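Local coordinates for TRAP solute Binding Protein (Uncultured marine bacterium, PDB 5I7I), which probably captures aromatic acids such as 3-hydroxybenzoate in the periplasm and delivers them to a TRAP-type membrane transporter, at residues A112-Y124 and G263-D275. Numbering follows the deposited sequence.
Sequences ASAEATSQALQEY and GLALAKLAGQLWD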
loop_
_atom_site.group_PDB
_atom_site.type_symbol
_atom_site.label_atom_id
_atom_site.label_comp_id
_atom_site.label_asym_id
_atom_site.label_seq_id
_atom_site.Cartn_x
_atom_site.Cartn_y
_atom_site.Cartn_z
ATOM N N ALA A 112 11.266 -4.016 4.193
ATOM C CA ALA A 112 11.430 -4.608 5.516
ATOM C C ALA A 112 10.071 -4.538 6.215
ATOM O O ALA A 112 9.033 -4.636 5.552
ATOM C CB ALA A 112 12.527 -3.873 6.284
ATOM N N SER A 113 10.045 -4.342 7.528
ATOM C CA SER A 113 8.770 -4.137 8.203
ATOM C C SER A 113 8.047 -2.922 7.613
ATOM O O SER A 113 8.657 -2.022 7.027
ATOM C CB SER A 113 9.004 -3.888 9.689
ATOM O OG SER A 113 9.678 -2.661 9.870
ATOM N N ALA A 114 6.728 -2.877 7.800
ATOM C CA ALA A 114 6.013 -1.664 7.409
ATOM C C ALA A 114 6.483 -0.467 8.219
ATOM O O ALA A 114 6.539 0.649 7.698
ATOM C CB ALA A 114 4.504 -1.838 7.551
ATOM N N GLU A 115 6.867 -0.678 9.474
ATOM C CA GLU A 115 7.364 0.422 10.293
ATOM C C GLU A 115 8.603 1.056 9.665
ATOM O O GLU A 115 8.696 2.286 9.559
ATOM C CB GLU A 115 7.692 -0.109 11.683
ATOM C CG GLU A 115 8.394 0.885 12.594
ATOM C CD GLU A 115 8.664 0.335 13.995
ATOM O OE1 GLU A 115 8.386 -0.851 14.269
ATOM O OE2 GLU A 115 9.149 1.123 14.846
ATOM N N ALA A 116 9.573 0.225 9.259
ATOM C CA ALA A 116 10.799 0.767 8.682
ATOM C C ALA A 116 10.538 1.329 7.299
ATOM O O ALA A 116 11.027 2.415 6.951
ATOM C CB ALA A 116 11.867 -0.329 8.609
ATOM N N THR A 117 9.777 0.597 6.490
ATOM C CA THR A 117 9.601 0.976 5.098
ATOM C C THR A 117 8.721 2.211 4.981
ATOM O O THR A 117 8.905 3.020 4.068
ATOM C CB THR A 117 9.056 -0.220 4.302
ATOM O OG1 THR A 117 9.850 -1.390 4.571
ATOM C CG2 THR A 117 9.156 0.051 2.813
ATOM N N SER A 118 7.769 2.378 5.896
ATOM C CA SER A 118 6.907 3.555 5.875
ATOM C C SER A 118 7.676 4.825 6.225
ATOM O O SER A 118 7.451 5.870 5.607
ATOM C CB SER A 118 5.749 3.373 6.847
ATOM O OG SER A 118 4.861 2.382 6.400
ATOM N N GLN A 119 8.537 4.786 7.253
ATOM C CA GLN A 119 9.379 5.939 7.547
ATOM C C GLN A 119 10.290 6.271 6.371
ATOM O O GLN A 119 10.499 7.446 6.045
ATOM C CB GLN A 119 10.204 5.658 8.793
ATOM C CG GLN A 119 9.364 5.640 10.034
ATOM C CD GLN A 119 10.143 5.244 11.249
ATOM O OE1 GLN A 119 10.648 6.092 11.988
ATOM N NE2 GLN A 119 10.303 3.940 11.437
ATOM N N ALA A 120 10.850 5.238 5.742
ATOM C CA ALA A 120 11.662 5.444 4.553
ATOM C C ALA A 120 10.861 6.167 3.474
ATOM O O ALA A 120 11.338 7.138 2.889
ATOM C CB ALA A 120 12.182 4.096 4.054
ATOM N N LEU A 121 9.631 5.705 3.205
ATOM C CA LEU A 121 8.778 6.353 2.210
ATOM C C LEU A 121 8.539 7.815 2.551
ATOM O O LEU A 121 8.581 8.687 1.673
ATOM C CB LEU A 121 7.429 5.643 2.123
ATOM C CG LEU A 121 7.387 4.510 1.104
ATOM C CD1 LEU A 121 6.243 3.564 1.410
ATOM C CD2 LEU A 121 7.259 5.086 -0.307
ATOM N N GLN A 122 8.208 8.103 3.811
ATOM C CA GLN A 122 7.917 9.489 4.168
ATOM C C GLN A 122 9.142 10.388 3.988
ATOM O O GLN A 122 9.037 11.495 3.447
ATOM C CB GLN A 122 7.380 9.557 5.592
ATOM C CG GLN A 122 7.016 10.979 6.009
ATOM C CD GLN A 122 5.841 11.518 5.236
ATOM O OE1 GLN A 122 4.847 10.818 5.052
ATOM N NE2 GLN A 122 5.931 12.770 4.788
ATOM N N GLU A 123 10.313 9.947 4.447
ATOM C CA GLU A 123 11.501 10.780 4.266
ATOM C C GLU A 123 11.816 10.956 2.789
ATOM O O GLU A 123 12.245 12.031 2.348
ATOM C CB GLU A 123 12.709 10.199 5.014
ATOM C CG GLU A 123 13.975 11.028 4.765
ATOM C CD GLU A 123 15.164 10.675 5.617
ATOM O OE1 GLU A 123 15.028 9.906 6.575
ATOM O OE2 GLU A 123 16.260 11.209 5.331
ATOM N N TYR A 124 11.607 9.904 2.010
ATOM C CA TYR A 124 11.799 9.963 0.564
ATOM C C TYR A 124 10.920 11.040 -0.061
ATOM O O TYR A 124 11.399 11.884 -0.824
ATOM C CB TYR A 124 11.446 8.583 0.033
ATOM C CG TYR A 124 11.625 8.247 -1.429
ATOM C CD1 TYR A 124 12.876 8.010 -1.961
ATOM C CD2 TYR A 124 10.519 8.002 -2.236
ATOM C CE1 TYR A 124 13.032 7.600 -3.286
ATOM C CE2 TYR A 124 10.659 7.605 -3.557
ATOM C CZ TYR A 124 11.919 7.394 -4.068
ATOM O OH TYR A 124 12.065 6.968 -5.373
ATOM N N GLY A 263 3.204 13.773 8.853
ATOM C CA GLY A 263 4.639 13.716 8.676
ATOM C C GLY A 263 5.245 12.401 9.149
ATOM O O GLY A 263 4.572 11.383 9.272
ATOM N N LEU A 264 6.543 12.445 9.430
ATOM C CA LEU A 264 7.286 11.223 9.746
ATOM C C LEU A 264 6.707 10.477 10.945
ATOM O O LEU A 264 6.661 9.244 10.951
ATOM C CB LEU A 264 8.754 11.578 9.978
ATOM C CG LEU A 264 9.699 10.389 10.071
ATOM C CD1 LEU A 264 9.798 9.663 8.724
ATOM C CD2 LEU A 264 11.066 10.868 10.531
ATOM N N ALA A 265 6.295 11.201 11.985
ATOM C CA ALA A 265 5.720 10.532 13.148
ATOM C C ALA A 265 4.465 9.764 12.773
ATOM O O ALA A 265 4.227 8.664 13.283
ATOM C CB ALA A 265 5.426 11.534 14.266
ATOM N N LEU A 266 3.636 10.330 11.894
ATOM C CA LEU A 266 2.445 9.606 11.459
ATOM C C LEU A 266 2.818 8.412 10.590
ATOM O O LEU A 266 2.225 7.343 10.712
ATOM C CB LEU A 266 1.465 10.532 10.739
ATOM C CG LEU A 266 0.199 9.846 10.245
ATOM C CD1 LEU A 266 -0.607 9.270 11.414
ATOM C CD2 LEU A 266 -0.671 10.816 9.445
ATOM N N ALA A 267 3.808 8.575 9.716
ATOM C CA ALA A 267 4.215 7.453 8.887
ATOM C C ALA A 267 4.746 6.311 9.738
ATOM O O ALA A 267 4.485 5.141 9.434
ATOM C CB ALA A 267 5.267 7.901 7.885
ATOM N N LYS A 268 5.511 6.633 10.793
ATOM C CA LYS A 268 6.037 5.603 11.684
ATOM C C LYS A 268 4.900 4.877 12.391
ATOM O O LYS A 268 4.866 3.639 12.420
ATOM C CB LYS A 268 7.002 6.236 12.691
ATOM C CG LYS A 268 7.521 5.274 13.736
ATOM C CD LYS A 268 8.534 5.946 14.639
ATOM C CE LYS A 268 9.199 4.935 15.550
ATOM N NZ LYS A 268 10.317 5.536 16.306
ATOM N N LEU A 269 3.956 5.638 12.954
ATOM C CA LEU A 269 2.801 5.053 13.617
ATOM C C LEU A 269 2.003 4.196 12.642
ATOM O O LEU A 269 1.603 3.075 12.960
ATOM C CB LEU A 269 1.930 6.185 14.168
ATOM C CG LEU A 269 0.609 5.783 14.811
ATOM C CD1 LEU A 269 0.830 4.774 15.926
ATOM C CD2 LEU A 269 -0.116 7.007 15.348
ATOM N N ALA A 270 1.768 4.707 11.437
ATOM C CA ALA A 270 1.035 3.942 10.434
ATOM C C ALA A 270 1.740 2.634 10.120
ATOM O O ALA A 270 1.095 1.584 10.035
ATOM C CB ALA A 270 0.876 4.766 9.162
ATOM N N GLY A 271 3.062 2.674 9.923
ATOM C CA GLY A 271 3.776 1.446 9.630
ATOM C C GLY A 271 3.692 0.464 10.775
ATOM O O GLY A 271 3.507 -0.734 10.563
ATOM N N GLN A 272 3.834 0.959 12.002
ATOM C CA GLN A 272 3.686 0.095 13.170
ATOM C C GLN A 272 2.301 -0.533 13.205
ATOM O O GLN A 272 2.148 -1.730 13.461
ATOM C CB GLN A 272 3.946 0.903 14.443
ATOM C CG GLN A 272 5.407 1.330 14.570
ATOM C CD GLN A 272 5.635 2.322 15.688
ATOM O OE1 GLN A 272 4.745 3.095 16.039
ATOM N NE2 GLN A 272 6.823 2.297 16.262
ATOM N N LEU A 273 1.280 0.268 12.942
ATOM C CA LEU A 273 -0.075 -0.270 12.906
ATOM C C LEU A 273 -0.208 -1.344 11.845
ATOM O O LEU A 273 -0.820 -2.385 12.090
ATOM C CB LEU A 273 -1.073 0.841 12.639
ATOM C CG LEU A 273 -1.397 1.747 13.818
ATOM C CD1 LEU A 273 -2.050 3.010 13.330
ATOM C CD2 LEU A 273 -2.287 1.028 14.812
ATOM N N TRP A 274 0.323 -1.088 10.641
ATOM C CA TRP A 274 0.144 -2.050 9.557
ATOM C C TRP A 274 0.900 -3.349 9.824
ATOM O O TRP A 274 0.419 -4.424 9.448
ATOM C CB TRP A 274 0.481 -1.440 8.190
ATOM C CG TRP A 274 -0.778 -1.142 7.428
ATOM C CD1 TRP A 274 -1.367 -1.944 6.510
ATOM C CD2 TRP A 274 -1.626 0.004 7.576
ATOM N NE1 TRP A 274 -2.528 -1.369 6.058
ATOM C CE2 TRP A 274 -2.707 -0.170 6.691
ATOM C CE3 TRP A 274 -1.579 1.159 8.366
ATOM C CZ2 TRP A 274 -3.729 0.777 6.565
ATOM C CZ3 TRP A 274 -2.588 2.103 8.228
ATOM C CH2 TRP A 274 -3.646 1.903 7.341
ATOM N N ASP A 275 2.052 -3.294 10.497
ATOM C CA ASP A 275 2.691 -4.530 10.926
ATOM C C ASP A 275 1.773 -5.286 11.877
ATOM O O ASP A 275 1.592 -6.503 11.763
ATOM C CB ASP A 275 4.026 -4.214 11.601
ATOM C CG ASP A 275 5.124 -3.819 10.617
ATOM O OD1 ASP A 275 5.155 -4.393 9.510
ATOM O OD2 ASP A 275 5.947 -2.955 10.970
HETATM O O HOH W 1 6.569 -2.720 13.589
HETATM O O HOH W 2 12.440 5.950 13.998
#
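G271 and E115 bring two helices of this TRAP solute-binding fold almost into backbone contact: their CA atoms lie 3.8 Å apart. Helices 114-124 and 264-275 run nearly antiparallel, at 152°, and their axes come within 7.1 Å, a close approach made possible by small residues. At G271 a CB would run into A114 O and the CA of E115, so glycine suits the place. A114 and A267 add only a methyl group each; the CB of A267 rests 3.5 Å from the CB of Q122. S118 fits because its OG turns back to A114 O, sharing that oxygen with S118 N from the opposite face, and also bonds to C143 N of strand 136-143. The extended E115 chain, its CG anti to the backbone N (chi1 172°), settles among K268, G271, Q272 and D275 as a knob in a hole.

At the start of helix 114-124, D275 supplies a carboxylate to the first-turn amides of A114 and E115. D275 OD1 accepts from A114 N at 2.8 Å on its syn side, while D275 OD2 takes E115 N from above the carboxylate plane. The positive end of the helix dipole probably favours the charged carboxylate. Replacing D275 with alanine is likely to leave the N-H groups of A114 and E115 without their acceptors and to cost one anchor of the water shared with E115 OE1. One residue earlier, W274 swings its ring away from this interface, its nearest side-chain atom about 4 Å from the nearest atom of bound 3-hydroxybenzoate.

The solvent margin is looser. K268 and Q119 lie side by side, aliphatic carbons against the amide, and a water joins Q119 OE1 to K268 NZ. A second water donates to E115 OE1 and D275 OD2, bridging two like charges, and Q272 NE2 reaches E115 OE2 at 3.0 Å from above the carboxylate plane.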